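Side-chain contacts in diguanylate cyclase DosC (Escherichia coli, PDB 4ZVA), which senses oxygen through a haem-binding globin domain and, as a diguanylate cyclase, makes the bacterial second messenger cyclic di-GMP: residues 19-24 against 121-126; 5-10 against 77-82. All blocks are in the same frame, centred on the assembly; numbering follows the deposited sequence.

Contact 1 lies at the surface; contact 2 is buried between helices, though not at the centre of the chain. Their centres are 21 Å apart, with about 5 Å between nearest atoms. They share no helix: contact 1 ties helix 16-43 to the loop that leads into helix 125-147, whereas contact 2 packs helix 2-13 on the start of helix 79-96. Helix 2-13 and helix 16-43 are successive in the chain, and side chains from both rest on helix 125-147. The chemistry follows the place. In 19-24 against 121-126 an aromatic ring with a hydroxyl meets two long charged side chains; in 5-10 against 77-82 a tryptophan meets branched aliphatic residues without a hydrogen bond between segments.

Contact 1: 19-24 against 121-126; sequences RAKAAE and SDYSAA
Lys21 lays its aliphatic chain over one face of the Tyr123 ring, and this is the close-packed half of the contact. Its CD sits above the middle of the ring, 3.6 Å from the centroid and only 7° off the ring normal, a CH-pi contact. The methylenes run slantwise across the ring: Lys21 CB is 3.7 Å from Tyr123 CE2, and Lys21 CE is 3.7 Å from Tyr123 CD1, the ring atom diagonally opposite. With chi2 and chi3 both trans the chain is straight from CA to CE, and it bends only at chi4, at the ammonium end. Lysine suits the site because four methylenes can cover an aromatic face while the ammonium group extends past the ring. That group adds little to the stacking: Lys21 NZ is 5.5 Å from the Tyr123 ring centroid, at most a weak cation-pi attraction, and its ion pair with Glu127 is also long. Tyrosine suits its side too, offering the lysine an apolar face and carrying a polar group at the far end.

Tyr123 belongs to the loop joining helix 100-119 to helix 125-147, so the contact fastens this connection to the long helix 16-43 of the all-helical protoglobin fold. Just beyond it, Ser124 is the N-cap of helix 125-147, whose first residue, Ala125, packs on Ala125 of the second subunit.

Beyond the ring, at the hydroxyl, the contact is looser. Glu24, exposed and one helical turn after Lys21, reaches the ring's edge near its plane, its carboxylate turned 85° to the ring. The chain bends at chi2 (-84°), and Glu24 OE1 comes to 2.8 Å from Tyr123 OH. That hydrogen bond is weak, and the hydroxyl proton has another acceptor within reach.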
# COMPACT_ATOMS: atom_id res chain seq x y z
N ARG A 19 10.84 -10.65 11.06
CA ARG A 19 9.73 -11.45 10.55
C ARG A 19 9.02 -12.19 11.69
O ARG A 19 7.82 -12.43 11.63
CB ARG A 19 10.23 -12.44 9.50
CG ARG A 19 10.66 -11.79 8.20
CD ARG A 19 11.02 -12.81 7.13
NE ARG A 19 12.25 -13.53 7.44
CZ ARG A 19 12.30 -14.78 7.89
NH1 ARG A 19 11.17 -15.45 8.08
NH2 ARG A 19 13.46 -15.35 8.14
N ALA A 20 9.78 -12.53 12.73
CA ALA A 20 9.22 -13.25 13.87
C ALA A 20 8.22 -12.39 14.63
O ALA A 20 7.16 -12.86 15.04
CB ALA A 20 10.33 -13.71 14.80
N LYS A 21 8.56 -11.11 14.79
CA LYS A 21 7.68 -10.19 15.50
C LYS A 21 6.49 -9.82 14.64
O LYS A 21 5.40 -9.57 15.16
CB LYS A 21 8.46 -8.94 15.92
CG LYS A 21 9.50 -9.21 16.99
CD LYS A 21 10.20 -7.93 17.43
CE LYS A 21 11.20 -8.22 18.54
NZ LYS A 21 12.29 -9.13 18.08
N ALA A 22 6.69 -9.80 13.33
CA ALA A 22 5.59 -9.59 12.39
C ALA A 22 4.58 -10.73 12.48
O ALA A 22 3.37 -10.51 12.47
CB ALA A 22 6.12 -9.46 10.96
N ALA A 23 5.09 -11.96 12.57
CA ALA A 23 4.22 -13.12 12.74
C ALA A 23 3.51 -13.07 14.09
O ALA A 23 2.35 -13.43 14.20
CB ALA A 23 5.02 -14.41 12.61
N GLU A 24 4.23 -12.61 15.12
CA GLU A 24 3.66 -12.52 16.46
C GLU A 24 2.49 -11.55 16.48
O GLU A 24 1.43 -11.86 17.02
CB GLU A 24 4.74 -12.08 17.47
CG GLU A 24 4.36 -12.28 18.94
CD GLU A 24 3.52 -11.15 19.51
OE1 GLU A 24 3.54 -10.04 18.94
OE2 GLU A 24 2.86 -11.38 20.54
N SER A 121 2.71 -2.10 20.42
CA SER A 121 3.50 -3.22 20.91
C SER A 121 4.62 -2.71 21.82
O SER A 121 4.90 -1.51 21.86
CB SER A 121 4.08 -4.04 19.76
OG SER A 121 5.02 -3.28 19.02
N ASP A 122 5.27 -3.63 22.52
CA ASP A 122 6.34 -3.26 23.45
C ASP A 122 7.71 -3.40 22.80
O ASP A 122 8.73 -3.34 23.48
CB ASP A 122 6.25 -4.11 24.72
CG ASP A 122 4.99 -3.83 25.52
OD1 ASP A 122 4.58 -2.66 25.59
OD2 ASP A 122 4.42 -4.79 26.07
N TYR A 123 7.72 -3.57 21.48
CA TYR A 123 8.97 -3.64 20.73
C TYR A 123 9.62 -2.26 20.67
O TYR A 123 8.96 -1.25 20.92
CB TYR A 123 8.71 -4.19 19.33
CG TYR A 123 8.04 -5.55 19.33
CD1 TYR A 123 8.39 -6.51 20.28
CD2 TYR A 123 7.06 -5.87 18.41
CE1 TYR A 123 7.78 -7.75 20.30
CE2 TYR A 123 6.45 -7.12 18.42
CZ TYR A 123 6.82 -8.05 19.37
OH TYR A 123 6.22 -9.29 19.39
N SER A 124 10.91 -2.21 20.35
CA SER A 124 11.60 -0.93 20.20
C SER A 124 11.11 -0.21 18.95
O SER A 124 10.51 -0.82 18.07
CB SER A 124 13.11 -1.12 20.14
OG SER A 124 13.51 -1.64 18.89
N ALA A 125 11.36 1.10 18.89
CA ALA A 125 10.94 1.89 17.74
C ALA A 125 11.58 1.38 16.45
O ALA A 125 10.94 1.32 15.41
CB ALA A 125 11.28 3.35 17.96
N ALA A 126 12.85 0.98 16.55
CA ALA A 126 13.57 0.44 15.40
C ALA A 126 12.92 -0.87 14.93
O ALA A 126 12.81 -1.12 13.74
CB ALA A 126 15.03 0.22 15.73

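Contact 2: 5-10 against 77-82; sequences DEWTGL and DDVERL
Trp7 and Val79 meet at the foot of the indole, where Trp7 CB is 3.6 Å from Val79 CG1, the two side chains passing each other in opposing senses. Farther out on the same indole, Leu82 crosses at about a right angle: its CB lies 3.7 Å from Trp7 CH2, and its CD1 is equally close to Trp7 CZ2. A chi1 of -155° carries the indole toward 77-82, and its length spans Val79 and Leu82, whose branched aliphatic chains pack obliquely against it.

The mixed contact is smaller. Thr8 OG1 lies 3.8 Å from the Val79 methyl CG2, but its polar need is met by a hydrogen bond with Lys4 O, one turn back in its own helix, which lets threonine border an apolar patch.

Of the charged groups, Arg81 NH1 forms a 3.2 Å salt bridge with Asp78 OD1 within 77-82, while Glu80 OE1 pairs with Lys4 NZ across the two helices.

Within this globin domain, the side chain of Trp7 is about 10 Å from the haem and also packs on Ile141, while Leu82 touches Asn70; helix 2-13 thereby lies against helices 79-96 and 125-147, with helix 54-72 alongside Leu82.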
# COMPACT_ATOMS: atom_id res chain seq x y z
N ASP A 5 9.84 -14.58 -7.17
CA ASP A 5 11.18 -14.13 -6.84
C ASP A 5 11.15 -12.87 -5.99
O ASP A 5 12.02 -12.66 -5.13
CB ASP A 5 11.98 -13.87 -8.12
CG ASP A 5 12.11 -15.11 -8.98
OD1 ASP A 5 12.02 -16.23 -8.42
OD2 ASP A 5 12.29 -14.97 -10.21
N GLU A 6 10.15 -12.02 -6.23
CA GLU A 6 10.00 -10.78 -5.48
C GLU A 6 9.53 -11.05 -4.06
O GLU A 6 10.07 -10.50 -3.10
CB GLU A 6 9.02 -9.85 -6.20
CG GLU A 6 8.63 -8.61 -5.43
CD GLU A 6 9.66 -7.51 -5.52
OE1 GLU A 6 9.43 -6.43 -4.93
OE2 GLU A 6 10.71 -7.72 -6.17
N TRP A 7 8.53 -11.91 -3.92
CA TRP A 7 8.01 -12.28 -2.61
C TRP A 7 9.08 -13.02 -1.81
O TRP A 7 9.27 -12.75 -0.63
CB TRP A 7 6.74 -13.12 -2.75
CG TRP A 7 5.84 -13.05 -1.56
CD1 TRP A 7 6.19 -12.75 -0.27
CD2 TRP A 7 4.42 -13.23 -1.56
NE1 TRP A 7 5.08 -12.77 0.53
CE2 TRP A 7 3.97 -13.05 -0.23
CE3 TRP A 7 3.48 -13.53 -2.55
CZ2 TRP A 7 2.64 -13.16 0.13
CZ3 TRP A 7 2.15 -13.64 -2.19
CH2 TRP A 7 1.74 -13.46 -0.86
N THR A 8 9.78 -13.93 -2.48
CA THR A 8 10.88 -14.66 -1.88
C THR A 8 11.98 -13.72 -1.40
O THR A 8 12.48 -13.86 -0.28
CB THR A 8 11.50 -15.67 -2.87
OG1 THR A 8 10.53 -16.69 -3.17
CG2 THR A 8 12.74 -16.32 -2.28
N GLY A 9 12.35 -12.78 -2.26
CA GLY A 9 13.35 -11.78 -1.92
C GLY A 9 12.97 -10.97 -0.69
O GLY A 9 13.80 -10.73 0.18
N LEU A 10 11.70 -10.57 -0.63
CA LEU A 10 11.20 -9.79 0.50
C LEU A 10 11.38 -10.53 1.83
O LEU A 10 11.83 -9.95 2.82
CB LEU A 10 9.72 -9.45 0.30
CG LEU A 10 9.06 -8.71 1.46
CD1 LEU A 10 9.70 -7.35 1.68
CD2 LEU A 10 7.56 -8.57 1.21
N ASP A 77 9.40 -20.89 1.53
CA ASP A 77 8.76 -22.07 0.95
C ASP A 77 7.24 -21.95 0.93
O ASP A 77 6.56 -22.79 0.35
CB ASP A 77 9.19 -23.33 1.71
CG ASP A 77 10.68 -23.59 1.62
OD1 ASP A 77 11.28 -23.25 0.58
OD2 ASP A 77 11.26 -24.14 2.59
N ASP A 78 6.72 -20.90 1.56
CA ASP A 78 5.28 -20.67 1.59
C ASP A 78 4.81 -19.83 0.40
O ASP A 78 3.63 -19.83 0.07
CB ASP A 78 4.87 -19.97 2.89
CG ASP A 78 5.07 -20.84 4.11
OD1 ASP A 78 5.03 -22.08 3.98
OD2 ASP A 78 5.27 -20.28 5.21
N VAL A 79 5.76 -19.13 -0.22
CA VAL A 79 5.46 -18.15 -1.27
C VAL A 79 4.59 -18.73 -2.38
O VAL A 79 3.60 -18.13 -2.78
CB VAL A 79 6.76 -17.59 -1.90
CG1 VAL A 79 6.43 -16.72 -3.11
CG2 VAL A 79 7.55 -16.80 -0.87
N GLU A 80 4.98 -19.90 -2.88
CA GLU A 80 4.26 -20.54 -3.97
C GLU A 80 2.82 -20.86 -3.57
O GLU A 80 1.89 -20.66 -4.36
CB GLU A 80 4.99 -21.80 -4.42
CG GLU A 80 4.53 -22.34 -5.76
CD GLU A 80 5.50 -23.34 -6.34
OE1 GLU A 80 6.73 -23.10 -6.24
OE2 GLU A 80 5.05 -24.37 -6.89
N ARG A 81 2.63 -21.35 -2.35
CA ARG A 81 1.29 -21.66 -1.86
C ARG A 81 0.47 -20.40 -1.64
O ARG A 81 -0.74 -20.37 -1.90
CB ARG A 81 1.37 -22.47 -0.55
CG ARG A 81 0.05 -23.12 -0.16
CD ARG A 81 0.14 -23.87 1.17
NE ARG A 81 -0.08 -22.98 2.31
CZ ARG A 81 0.87 -22.52 3.11
NH1 ARG A 81 2.14 -22.86 2.90
NH2 ARG A 81 0.57 -21.72 4.12
N LEU A 82 1.12 -19.35 -1.14
CA LEU A 82 0.44 -18.08 -0.88
C LEU A 82 -0.09 -17.43 -2.15
O LEU A 82 -1.16 -16.82 -2.14
CB LEU A 82 1.39 -17.11 -0.17
CG LEU A 82 1.67 -17.45 1.30
CD1 LEU A 82 2.66 -16.47 1.88
CD2 LEU A 82 0.37 -17.45 2.09